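Local coordinates for protein N2152 (Neocallimastix frontalis, PDB 5U22) that probably hydrolyses rare arabinosyl substrates as a polyspecific family 39 glycoside hydrolase of a rumen anaerobic fungus, at residues Ser216-Val221 and Ala262-Arg267; Glu255-Ser260 and Ile376-Lys381; Phe268-Val273 and Val319-Glu324; Gly347-Gly352 and Thr410-Gly415. All blocks are in the same frame, centred on the assembly; numbering follows the deposited sequence.

Contact 1: residues Ser216-Val221 and Ala262-Arg267; sequences SGIDGV and ARFIGR
The Phe264 ring carries the end of Ile218 on one face: methyl CD1 stands almost over its middle, 3.6 Å from the ring centroid and 14° off the normal, a CH-pi contact. The same methyl also lies over one face of the Arg263 guanidinium, offset toward its rim, and comes 3.5 Å from Arg263 CB; it sits in the corner formed by the ring and the arginine side chain. Val221 CG2 reaches Phe264 CE1 obliquely and more loosely, at 4.3 Å. The Arg267 guanidinium is met differently. Its NH1 edge faces Ile218 O, which lies near its plane at 3.6 Å from NH1, while one of its faces has Arg263 CB of its own helix over it.

With CG1 of Ile218 anti to the backbone N (chi1 -161°) and CD1 extended beyond it, the chain reaches straight from the loop to the Phe264 and Arg263 side chains. CG2, on the other branch, lies 3.7 Å from Arg263 NH1. Ile218 also opens a type I turn, its carbonyl O accepting from Val221 N; a water lies 3.0 Å from Ile218 O, probably donating to it, and makes a weak bond to Arg267 NH1.

Both arginines spend their charge elsewhere: Arg263 on Asp249 and the carbonyl of Lys327, Arg267 on Asp330 and the carbonyl of Ser326. With its nitrogens so engaged, the Arg263 guanidinium can serve Ile218 CD1 as a flat wall, and the loop ahead of helix 221-235 is held to helix 258-270 chiefly by dispersion and CH-pi contact, with a water weakly linking the Ile218 carbonyl to Arg267 NH1.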
loop_
_atom_site.group_PDB
_atom_site.type_symbol
_atom_site.label_atom_id
_atom_site.label_comp_id
_atom_site.label_asym_id
_atom_site.label_seq_id
_atom_site.Cartn_x
_atom_site.Cartn_y
_atom_site.Cartn_z
ATOM N N SER A 216 1.123 11.921 -6.508
ATOM C CA SER A 216 1.270 13.297 -6.966
ATOM C C SER A 216 2.135 14.146 -6.051
ATOM O O SER A 216 2.293 15.338 -6.315
ATOM C CB SER A 216 -0.109 13.962 -7.082
ATOM O OG SER A 216 -0.944 13.246 -7.958
ATOM N N GLY A 217 2.687 13.571 -4.985
ATOM C CA GLY A 217 3.406 14.333 -3.978
ATOM C C GLY A 217 2.972 13.895 -2.597
ATOM O O GLY A 217 1.776 13.880 -2.292
ATOM N N ILE A 218 3.929 13.529 -1.747
ATOM C CA ILE A 218 3.572 12.872 -0.493
ATOM C C ILE A 218 3.122 13.853 0.592
ATOM O O ILE A 218 2.431 13.444 1.534
ATOM C CB ILE A 218 4.763 12.024 -0.016
ATOM C CG1 ILE A 218 4.288 10.975 0.999
ATOM C CG2 ILE A 218 5.859 12.926 0.559
ATOM C CD1 ILE A 218 5.367 10.028 1.478
ATOM N N ASP A 219 3.468 15.139 0.468
ATOM C CA ASP A 219 3.237 16.101 1.550
ATOM C C ASP A 219 1.798 16.064 2.064
ATOM O O ASP A 219 1.563 16.118 3.281
ATOM C CB ASP A 219 3.575 17.521 1.075
ATOM C CG ASP A 219 4.999 17.657 0.578
ATOM O OD1 ASP A 219 5.339 17.071 -0.475
ATOM O OD2 ASP A 219 5.777 18.374 1.231
ATOM N N GLY A 220 0.820 15.995 1.157
ATOM C CA GLY A 220 -0.582 16.112 1.514
ATOM C C GLY A 220 -1.295 14.822 1.851
ATOM O O GLY A 220 -2.495 14.849 2.155
ATOM N N VAL A 221 -0.581 13.693 1.822
ATOM C CA VAL A 221 -1.221 12.388 1.978
ATOM C C VAL A 221 -1.993 12.307 3.293
ATOM O O VAL A 221 -3.167 11.929 3.316
ATOM C CB VAL A 221 -0.174 11.264 1.871
ATOM C CG1 VAL A 221 -0.760 9.941 2.395
ATOM C CG2 VAL A 221 0.298 11.128 0.413
ATOM N N ALA A 262 9.178 4.153 3.375
ATOM C CA ALA A 262 8.976 4.200 4.821
ATOM C C ALA A 262 7.916 5.221 5.213
ATOM O O ALA A 262 7.179 5.015 6.180
ATOM C CB ALA A 262 10.290 4.533 5.523
ATOM N N ARG A 263 7.832 6.331 4.482
ATOM C CA ARG A 263 6.896 7.387 4.853
ATOM C C ARG A 263 5.462 6.997 4.533
ATOM O O ARG A 263 4.547 7.288 5.310
ATOM C CB ARG A 263 7.264 8.684 4.139
ATOM C CG ARG A 263 8.709 9.109 4.322
ATOM C CD ARG A 263 9.088 10.190 3.280
ATOM N NE ARG A 263 8.894 9.749 1.895
ATOM C CZ ARG A 263 9.043 10.542 0.843
ATOM N NH1 ARG A 263 9.393 11.814 1.027
ATOM N NH2 ARG A 263 8.843 10.067 -0.391
ATOM N N PHE A 264 5.240 6.355 3.384
ATOM C CA PHE A 264 3.899 5.873 3.058
ATOM C C PHE A 264 3.459 4.807 4.048
ATOM O O PHE A 264 2.323 4.811 4.540
ATOM C CB PHE A 264 3.873 5.306 1.639
ATOM C CG PHE A 264 3.986 6.350 0.548
ATOM C CD1 PHE A 264 2.865 7.039 0.114
ATOM C CD2 PHE A 264 5.207 6.626 -0.046
ATOM C CE1 PHE A 264 2.951 7.989 -0.887
ATOM C CE2 PHE A 264 5.310 7.585 -1.058
ATOM C CZ PHE A 264 4.180 8.268 -1.478
ATOM N N ILE A 265 4.358 3.874 4.344
ATOM C CA ILE A 265 4.055 2.836 5.319
ATOM C C ILE A 265 3.692 3.461 6.660
ATOM O O ILE A 265 2.654 3.142 7.253
ATOM C CB ILE A 265 5.243 1.867 5.442
ATOM C CG1 ILE A 265 5.368 1.010 4.178
ATOM C CG2 ILE A 265 5.108 1.011 6.693
ATOM C CD1 ILE A 265 6.701 0.282 4.049
ATOM N N GLY A 266 4.535 4.365 7.157
ATOM C CA GLY A 266 4.251 4.983 8.442
ATOM C C GLY A 266 2.910 5.693 8.472
ATOM O O GLY A 266 2.132 5.534 9.418
ATOM N N ARG A 267 2.603 6.455 7.418
ATOM C CA ARG A 267 1.386 7.261 7.436
ATOM C C ARG A 267 0.148 6.413 7.178
ATOM O O ARG A 267 -0.878 6.609 7.837
ATOM C CB ARG A 267 1.516 8.417 6.434
ATOM C CG ARG A 267 2.576 9.425 6.873
ATOM C CD ARG A 267 3.070 10.342 5.760
ATOM N NE ARG A 267 4.373 10.909 6.109
ATOM C CZ ARG A 267 4.996 11.859 5.418
ATOM N NH1 ARG A 267 4.429 12.373 4.329
ATOM N NH2 ARG A 267 6.190 12.293 5.817
HETATM O O HOH W 1 1.532 13.292 4.378
#

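Contact 2: residues Glu255-Ser260 and Ile376-Lys381; sequences EGQPGS and IDWKSK
Gln257 lies across one face of the Trp378 indole, and this is the tight part of the contact. Its CG sits 3.5 Å from the centroid of the five-membered ring, only 4° off the normal, in a CH-pi contact, and NE2 continues over the six-membered ring to 3.3 Å from Trp378 CZ3. The amide plane stands nearly perpendicular to the indole, 88° apart, so the nitrogen comes down on the face while OE1 is left for the helix start. There OE1 accepts from Ser260 N at 3.0 Å, in the carbonyl plane and on a lone pair. Placing CG anti to the backbone N (chi1 -179°) carries the chain out over the ring. The indole's other face is covered by Ser380 N of its own loop, which closes a sandwich around it.

Pro258 extends the packing: its CD approaches Trp378 CD1 obliquely at 3.7 Å, and its CB rests on Ile376 CG2 at 3.9 Å. Toward Glu255 and Lys381 the fit is looser. Lys381 CB comes no nearer than 4.1 Å to Glu255 O, and the two segments are bridged there by a water that donates to Glu255 O and accepts from Trp378 NE1. Lys381 leads away to a cation-pi contact with Phe282, whereas the Glu255 carboxylate turns to Ser291, Thr279 and Trp281 N, near a bound buffer molecule.

Gln257 is thus the N-cap of helix 258-270, and its capping side chain doubles as a platform for a tryptophan from the beta-sandwich, a junction between that domain and the TIM barrel.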
loop_
_atom_site.group_PDB
_atom_site.type_symbol
_atom_site.label_atom_id
_atom_site.label_comp_id
_atom_site.label_asym_id
_atom_site.label_seq_id
_atom_site.Cartn_x
_atom_site.Cartn_y
_atom_site.Cartn_z
ATOM N N GLU A 255 9.870 4.754 -6.931
ATOM C CA GLU A 255 9.000 3.604 -6.731
ATOM C C GLU A 255 9.805 2.462 -6.127
ATOM O O GLU A 255 10.890 2.128 -6.610
ATOM C CB GLU A 255 8.383 3.177 -8.073
ATOM C CG GLU A 255 7.250 2.166 -7.974
ATOM C CD GLU A 255 6.747 1.739 -9.339
ATOM O OE1 GLU A 255 7.241 0.708 -9.863
ATOM O OE2 GLU A 255 5.891 2.462 -9.902
ATOM N N GLY A 256 9.300 1.895 -5.035
ATOM C CA GLY A 256 10.049 0.833 -4.391
ATOM C C GLY A 256 11.309 1.246 -3.654
ATOM O O GLY A 256 12.051 0.370 -3.201
ATOM N N GLN A 257 11.588 2.535 -3.509
ATOM C CA GLN A 257 12.782 2.936 -2.761
ATOM C C GLN A 257 12.526 2.817 -1.263
ATOM O O GLN A 257 11.488 3.286 -0.781
ATOM C CB GLN A 257 13.180 4.376 -3.100
ATOM C CG GLN A 257 14.443 4.862 -2.369
ATOM C CD GLN A 257 14.515 6.370 -2.279
ATOM O OE1 GLN A 257 13.713 6.993 -1.582
ATOM N NE2 GLN A 257 15.474 6.975 -2.992
ATOM N N PRO A 258 13.453 2.231 -0.493
ATOM C CA PRO A 258 13.217 2.099 0.961
ATOM C C PRO A 258 12.904 3.412 1.673
ATOM O O PRO A 258 11.920 3.485 2.415
ATOM C CB PRO A 258 14.524 1.472 1.467
ATOM C CG PRO A 258 15.111 0.767 0.250
ATOM C CD PRO A 258 14.746 1.663 -0.909
ATOM N N GLY A 259 13.715 4.450 1.468
ATOM C CA GLY A 259 13.500 5.696 2.192
ATOM C C GLY A 259 12.142 6.309 1.910
ATOM O O GLY A 259 11.383 6.631 2.829
ATOM N N SER A 260 11.806 6.457 0.632
ATOM C CA SER A 260 10.504 7.010 0.278
ATOM C C SER A 260 9.381 6.159 0.853
ATOM O O SER A 260 8.434 6.680 1.461
ATOM C CB SER A 260 10.374 7.103 -1.238
ATOM O OG SER A 260 9.034 7.398 -1.582
ATOM N N ILE A 376 19.364 -0.615 4.831
ATOM C CA ILE A 376 19.344 -1.174 3.488
ATOM C C ILE A 376 19.585 -0.007 2.545
ATOM O O ILE A 376 18.801 0.948 2.513
ATOM C CB ILE A 376 18.034 -1.914 3.176
ATOM C CG1 ILE A 376 18.070 -2.468 1.751
ATOM C CG2 ILE A 376 16.779 -1.034 3.417
ATOM C CD1 ILE A 376 19.027 -3.634 1.616
ATOM N N ASP A 377 20.702 -0.044 1.827
ATOM C CA ASP A 377 21.053 1.083 0.979
ATOM C C ASP A 377 20.436 0.920 -0.405
ATOM O O ASP A 377 20.142 -0.187 -0.861
ATOM C CB ASP A 377 22.574 1.235 0.861
ATOM C CG ASP A 377 23.218 1.667 2.163
ATOM O OD1 ASP A 377 22.531 2.314 2.984
ATOM O OD2 ASP A 377 24.409 1.358 2.365
ATOM N N TRP A 378 20.262 2.050 -1.083
ATOM C CA TRP A 378 19.612 2.088 -2.385
ATOM C C TRP A 378 20.435 2.931 -3.343
ATOM O O TRP A 378 20.888 4.018 -2.972
ATOM C CB TRP A 378 18.206 2.663 -2.230
ATOM C CG TRP A 378 17.470 3.011 -3.468
ATOM C CD1 TRP A 378 16.541 2.241 -4.111
ATOM C CD2 TRP A 378 17.529 4.253 -4.184
ATOM N NE1 TRP A 378 16.028 2.925 -5.193
ATOM C CE2 TRP A 378 16.619 4.158 -5.259
ATOM C CE3 TRP A 378 18.267 5.427 -4.030
ATOM C CZ2 TRP A 378 16.433 5.193 -6.170
ATOM C CZ3 TRP A 378 18.077 6.457 -4.938
ATOM C CH2 TRP A 378 17.173 6.328 -5.995
ATOM N N LYS A 379 20.646 2.415 -4.559
ATOM C CA LYS A 379 21.238 3.154 -5.669
ATOM C C LYS A 379 20.213 3.509 -6.733
ATOM O O LYS A 379 20.176 4.647 -7.215
ATOM C CB LYS A 379 22.368 2.333 -6.311
ATOM C CG LYS A 379 23.522 2.016 -5.379
ATOM C CD LYS A 379 24.770 2.773 -5.770
ATOM C CE LYS A 379 25.906 2.477 -4.806
ATOM N NZ LYS A 379 26.044 1.007 -4.541
ATOM N N SER A 380 19.385 2.546 -7.122
ATOM C CA SER A 380 18.299 2.771 -8.063
ATOM C C SER A 380 17.370 1.571 -7.989
ATOM O O SER A 380 17.720 0.523 -7.437
ATOM C CB SER A 380 18.812 2.956 -9.495
ATOM O OG SER A 380 19.138 1.698 -10.053
ATOM N N LYS A 381 16.182 1.736 -8.571
ATOM C CA LYS A 381 15.197 0.662 -8.600
ATOM C C LYS A 381 15.697 -0.567 -9.353
ATOM O O LYS A 381 15.190 -1.673 -9.114
ATOM C CB LYS A 381 13.903 1.174 -9.238
ATOM C CG LYS A 381 13.986 1.252 -10.759
ATOM C CD LYS A 381 12.763 1.892 -11.397
ATOM C CE LYS A 381 12.767 1.736 -12.924
ATOM N NZ LYS A 381 12.590 0.322 -13.394
HETATM O O HOH W 2 13.495 3.235 -6.382
#

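Contact 3: residues Phe268-Val273 and Val319-Glu324; sequences FERYKV and VSPPNE
Glu324 takes a bond from each of two side chains at the end of helix 258-270, one on each carboxylate oxygen. Arg270 NH1 donates to Glu324 OE1 at 3.0 Å in a salt bridge, arriving 45° out of the carboxylate plane, while Tyr271 OH donates to OE2 in a very short bond of 2.5 Å. Ring and carboxylate are nearly coplanar, so Glu324 meets the tyrosine at its edge; guanidinium and carboxylate planes, by contrast, are 79° apart.

The remaining Arg270 nitrogens turn toward the strand. NH2 donates to Val319 O at 2.9 Å, from above the carbonyl plane, and NE donates to a water that also accepts from Val319 N, joining backbone and side chain through solvent. A bend at chi3 (-53°) turns the guanidinium out of the line of its chain, letting Val319 and Glu324 be reached together, and Pro321 CD packs over one face, 3.8 Å from NH2.

Several of these groups have second partners: Asp330 forms a salt bridge with Arg270 NH2, Ser222 bonds to Glu324 OE1, and Arg226 to Tyr271 OH. Behind Tyr271 the helix closes in a Schellman motif, with Lys272 at C-prime.

The Arg270 salt bridge and the donors on both carboxylate oxygens would probably favour an ionised Glu324, while Arg270 also serves Asp330 and the Val319 carbonyl; a polar network ties the helix end to strand 315-320 and the loop beyond.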
loop_
_atom_site.group_PDB
_atom_site.type_symbol
_atom_site.label_atom_id
_atom_site.label_comp_id
_atom_site.label_asym_id
_atom_site.label_seq_id
_atom_site.Cartn_x
_atom_site.Cartn_y
_atom_site.Cartn_z
ATOM N N PHE A 268 0.228 5.443 6.260
ATOM C CA PHE A 268 -0.879 4.500 6.089
ATOM C C PHE A 268 -1.200 3.787 7.395
ATOM O O PHE A 268 -2.374 3.622 7.753
ATOM C CB PHE A 268 -0.554 3.463 5.007
ATOM C CG PHE A 268 -0.522 4.012 3.600
ATOM C CD1 PHE A 268 -0.653 5.370 3.355
ATOM C CD2 PHE A 268 -0.357 3.153 2.524
ATOM C CE1 PHE A 268 -0.606 5.871 2.058
ATOM C CE2 PHE A 268 -0.330 3.641 1.225
ATOM C CZ PHE A 268 -0.448 5.013 0.992
ATOM N N GLU A 269 -0.170 3.333 8.113
ATOM C CA GLU A 269 -0.422 2.668 9.386
ATOM C C GLU A 269 -0.996 3.644 10.404
ATOM O O GLU A 269 -1.901 3.291 11.168
ATOM C CB GLU A 269 0.859 2.032 9.919
ATOM C CG GLU A 269 1.386 0.862 9.076
ATOM C CD GLU A 269 0.588 -0.430 9.259
ATOM O OE1 GLU A 269 -0.304 -0.486 10.150
ATOM O OE2 GLU A 269 0.862 -1.384 8.500
ATOM N N ARG A 270 -0.501 4.881 10.415
ATOM C CA ARG A 270 -0.982 5.868 11.381
ATOM C C ARG A 270 -2.477 6.120 11.225
ATOM O O ARG A 270 -3.189 6.318 12.216
ATOM C CB ARG A 270 -0.197 7.169 11.218
ATOM C CG ARG A 270 -0.618 8.301 12.141
ATOM C CD ARG A 270 0.435 9.431 12.123
ATOM N NE ARG A 270 1.784 8.927 12.415
ATOM C CZ ARG A 270 2.820 9.026 11.578
ATOM N NH1 ARG A 270 2.692 9.634 10.398
ATOM N NH2 ARG A 270 3.992 8.521 11.920
ATOM N N TYR A 271 -2.974 6.103 9.994
ATOM C CA TYR A 271 -4.375 6.400 9.725
ATOM C C TYR A 271 -5.199 5.144 9.468
ATOM O O TYR A 271 -6.353 5.242 9.034
ATOM C CB TYR A 271 -4.482 7.392 8.563
ATOM C CG TYR A 271 -4.048 8.776 9.000
ATOM C CD1 TYR A 271 -4.949 9.635 9.613
ATOM C CD2 TYR A 271 -2.728 9.197 8.860
ATOM C CE1 TYR A 271 -4.558 10.900 10.039
ATOM C CE2 TYR A 271 -2.328 10.450 9.291
ATOM C CZ TYR A 271 -3.247 11.295 9.876
ATOM O OH TYR A 271 -2.851 12.536 10.306
ATOM N N LYS A 272 -4.639 3.971 9.752
ATOM C CA LYS A 272 -5.378 2.709 9.697
ATOM C C LYS A 272 -5.939 2.450 8.302
ATOM O O LYS A 272 -7.061 1.964 8.134
ATOM C CB LYS A 272 -6.471 2.668 10.760
ATOM C CG LYS A 272 -5.905 2.814 12.178
ATOM C CD LYS A 272 -6.975 2.663 13.251
ATOM C CE LYS A 272 -6.991 3.864 14.175
ATOM N N VAL A 273 -5.140 2.779 7.290
ATOM C CA VAL A 273 -5.490 2.430 5.920
ATOM C C VAL A 273 -5.653 0.920 5.816
ATOM O O VAL A 273 -4.871 0.148 6.383
ATOM C CB VAL A 273 -4.414 2.959 4.961
ATOM C CG1 VAL A 273 -4.525 2.298 3.593
ATOM C CG2 VAL A 273 -4.554 4.464 4.830
ATOM N N VAL A 319 4.151 6.355 16.130
ATOM C CA VAL A 319 5.438 6.954 15.815
ATOM C C VAL A 319 5.195 8.437 15.619
ATOM O O VAL A 319 4.319 8.821 14.834
ATOM C CB VAL A 319 6.057 6.347 14.539
ATOM C CG1 VAL A 319 7.323 7.118 14.150
ATOM C CG2 VAL A 319 6.363 4.856 14.736
ATOM N N SER A 320 5.966 9.267 16.316
ATOM C CA SER A 320 5.849 10.704 16.116
ATOM C C SER A 320 7.051 11.183 15.319
ATOM O O SER A 320 8.183 11.149 15.835
ATOM C CB SER A 320 5.756 11.441 17.449
ATOM O OG SER A 320 5.796 12.845 17.242
ATOM N N PRO A 321 6.867 11.624 14.081
ATOM C CA PRO A 321 8.003 11.956 13.222
ATOM C C PRO A 321 8.228 13.457 13.184
ATOM O O PRO A 321 7.481 14.218 13.815
ATOM C CB PRO A 321 7.546 11.430 11.859
ATOM C CG PRO A 321 6.070 11.749 11.872
ATOM C CD PRO A 321 5.603 11.620 13.320
ATOM N N PRO A 322 9.251 13.930 12.465
ATOM C CA PRO A 322 9.464 15.394 12.405
ATOM C C PRO A 322 8.256 16.173 11.906
ATOM O O PRO A 322 7.886 17.185 12.521
ATOM C CB PRO A 322 10.674 15.514 11.473
ATOM C CG PRO A 322 11.461 14.272 11.758
ATOM C CD PRO A 322 10.406 13.194 11.913
ATOM N N ASN A 323 7.622 15.724 10.817
ATOM C CA ASN A 323 6.445 16.389 10.265
ATOM C C ASN A 323 5.788 15.492 9.225
ATOM O O ASN A 323 6.268 15.410 8.088
ATOM C CB ASN A 323 6.824 17.734 9.628
ATOM C CG ASN A 323 5.618 18.468 9.034
ATOM O OD1 ASN A 323 4.478 18.056 9.210
ATOM N ND2 ASN A 323 5.877 19.567 8.339
ATOM N N GLU A 324 4.712 14.799 9.602
ATOM C CA GLU A 324 4.067 13.880 8.669
ATOM C C GLU A 324 3.366 14.599 7.526
ATOM O O GLU A 324 2.944 13.944 6.568
ATOM C CB GLU A 324 3.054 12.995 9.390
ATOM C CG GLU A 324 1.789 13.736 9.826
ATOM C CD GLU A 324 0.595 12.803 9.930
ATOM O OE1 GLU A 324 0.719 11.637 9.481
ATOM O OE2 GLU A 324 -0.459 13.232 10.457
HETATM O O HOH W 3 2.106 6.515 13.992
#

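Contact 4: residues Gly347-Gly352 and Thr410-Gly415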
loop_
_atom_site.group_PDB
_atom_site.type_symbol
_atom_site.label_atom_id
_atom_site.label_comp_id
_atom_site.label_asym_id
_atom_site.label_seq_id
_atom_site.Cartn_x
_atom_site.Cartn_y
_atom_site.Cartn_z
ATOM N N GLY A 347 12.608 5.874 7.331
ATOM C CA GLY A 347 13.416 6.348 6.229
ATOM C C GLY A 347 12.807 7.573 5.595
ATOM O O GLY A 347 11.628 7.869 5.822
ATOM N N GLY A 348 13.592 8.289 4.806
ATOM C CA GLY A 348 13.125 9.485 4.145
ATOM C C GLY A 348 14.004 10.690 4.421
ATOM O O GLY A 348 14.903 10.655 5.274
ATOM N N PRO A 349 13.753 11.792 3.675
ATOM C CA PRO A 349 14.481 13.052 3.891
ATOM C C PRO A 349 14.703 13.380 5.361
ATOM O O PRO A 349 13.772 13.333 6.172
ATOM C CB PRO A 349 13.572 14.087 3.211
ATOM C CG PRO A 349 12.976 13.290 2.049
ATOM C CD PRO A 349 12.761 11.899 2.588
ATOM N N ASN A 350 15.945 13.687 5.723
ATOM C CA ASN A 350 16.272 13.940 7.119
ATOM C C ASN A 350 17.543 14.775 7.183
ATOM O O ASN A 350 18.209 15.013 6.169
ATOM C CB ASN A 350 16.432 12.624 7.898
ATOM C CG ASN A 350 17.608 11.801 7.415
ATOM O OD1 ASN A 350 18.760 12.082 7.750
ATOM N ND2 ASN A 350 17.323 10.769 6.624
ATOM N N ASP A 351 17.886 15.200 8.401
ATOM C CA ASP A 351 18.953 16.175 8.593
ATOM C C ASP A 351 20.346 15.554 8.676
ATOM O O ASP A 351 21.324 16.284 8.897
ATOM C CB ASP A 351 18.668 17.020 9.842
ATOM C CG ASP A 351 17.654 18.115 9.578
ATOM O OD1 ASP A 351 17.336 18.363 8.389
ATOM O OD2 ASP A 351 17.198 18.754 10.550
ATOM N N GLY A 352 20.469 14.242 8.487
ATOM C CA GLY A 352 21.755 13.585 8.404
ATOM C C GLY A 352 22.186 12.905 9.681
ATOM O O GLY A 352 23.199 12.192 9.674
ATOM N N THR A 410 23.196 9.631 8.195
ATOM C CA THR A 410 22.032 9.066 7.533
ATOM C C THR A 410 21.734 9.825 6.249
ATOM O O THR A 410 22.135 10.976 6.071
ATOM C CB THR A 410 20.811 9.103 8.449
ATOM O OG1 THR A 410 20.643 10.434 8.958
ATOM C CG2 THR A 410 20.987 8.127 9.616
ATOM N N ASN A 411 21.012 9.162 5.350
ATOM C CA ASN A 411 20.624 9.754 4.080
ATOM C C ASN A 411 19.123 9.574 3.885
ATOM O O ASN A 411 18.433 8.973 4.716
ATOM C CB ASN A 411 21.414 9.136 2.923
ATOM C CG ASN A 411 21.143 7.666 2.768
ATOM O OD1 ASN A 411 20.074 7.278 2.295
ATOM N ND2 ASN A 411 22.111 6.833 3.150
ATOM N N ALA A 412 18.612 10.095 2.767
ATOM C CA ALA A 412 17.175 10.104 2.514
ATOM C C ALA A 412 16.676 8.894 1.736
ATOM O O ALA A 412 15.459 8.730 1.601
ATOM C CB ALA A 412 16.778 11.376 1.750
ATOM N N SER A 413 17.566 8.057 1.208
ATOM C CA SER A 413 17.158 6.957 0.343
ATOM C C SER A 413 17.252 5.588 0.997
ATOM O O SER A 413 16.490 4.686 0.629
ATOM C CB SER A 413 18.000 6.959 -0.939
ATOM O OG SER A 413 19.378 6.795 -0.643
ATOM N N SER A 414 18.154 5.420 1.959
ATOM C CA SER A 414 18.266 4.169 2.703
ATOM C C SER A 414 17.012 3.904 3.534
ATOM O O SER A 414 16.284 4.824 3.926
ATOM C CB SER A 414 19.479 4.222 3.638
ATOM O OG SER A 414 20.709 4.208 2.929
ATOM N N GLY A 415 16.773 2.629 3.819
ATOM C CA GLY A 415 15.801 2.230 4.827
ATOM C C GLY A 415 16.545 1.834 6.092
ATOM O O GLY A 415 17.640 1.276 6.027
HETATM O O HOH W 4 16.174 7.430 4.711
#
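Asn350 reaches across to Thr410 and Asn411 through its amide alone. Its CB points toward the 410-415 loop, and CG lies between the backbone N and the carbonyl carbon (chi1 65°), which folds the amide back over its own turn and sets both tip atoms between the loops. From CG the two branches part. OD1 takes two donors: Thr410 OG1 at 2.8 Å, from 40° above the carbonyl plane, and Gly352 N at 2.9 Å, the latter closing an Asx turn. ND2 spends itself on two carbonyls, Gly348 O within its own loop, met almost along the C=O axis, and Asn411 O across the gap at 2.8 Å. Every polar atom of the amide is therefore gripped, and its flip state is fixed by having donors on one side and acceptors on the other.

Around this hub the backbones come close. Thr410 N donates to Gly352 O at 3.0 Å, Gly348 CA makes a CH...O contact of 3.5 Å with Ala412 O, and Ala412 CB packs 3.6 Å from Pro349 CA. A water accepts from Gly348 N and donates to Asn411 O and Ser414 O. Asn411 forms an Asx turn of its own, OD1 receiving Ser413 N and Ser414 N.

The two loops lie at one end of the beta-sandwich, linking strand 341-347 to 353-359 and strand 403-408 to 415-422. Strands 341-347 and 415-422 pair antiparallel just beyond them, and backbone bonds from Pro349 to Ile329 and from Ser413 to Gly259 join the loops to the loop before strand 330-336 and to the start of helix 258-270.

Helix 258-270 is the common element: contact 2 uses its N-terminal start, contact 1 its middle and contact 3 its end. Contact 1 stays within the TIM barrel, joining this helix to the loop before helix 221-235, whereas contacts 2 and 3 tie it to the beta-sandwich. Contact 4 lies within the sandwich, its centre about 11 Å from that of contact 2 and 14 Å from that of contact 1; Gly347 and Pro349 touch Ala262 and Arg263, adding to the join between the domains, and Ser414 OG meets Asp377. The centres of contacts 1 and 3 are about 9 Å apart, and their residues touch. Along the chain contacts 1 and 2 interleave, as do 2 and 4.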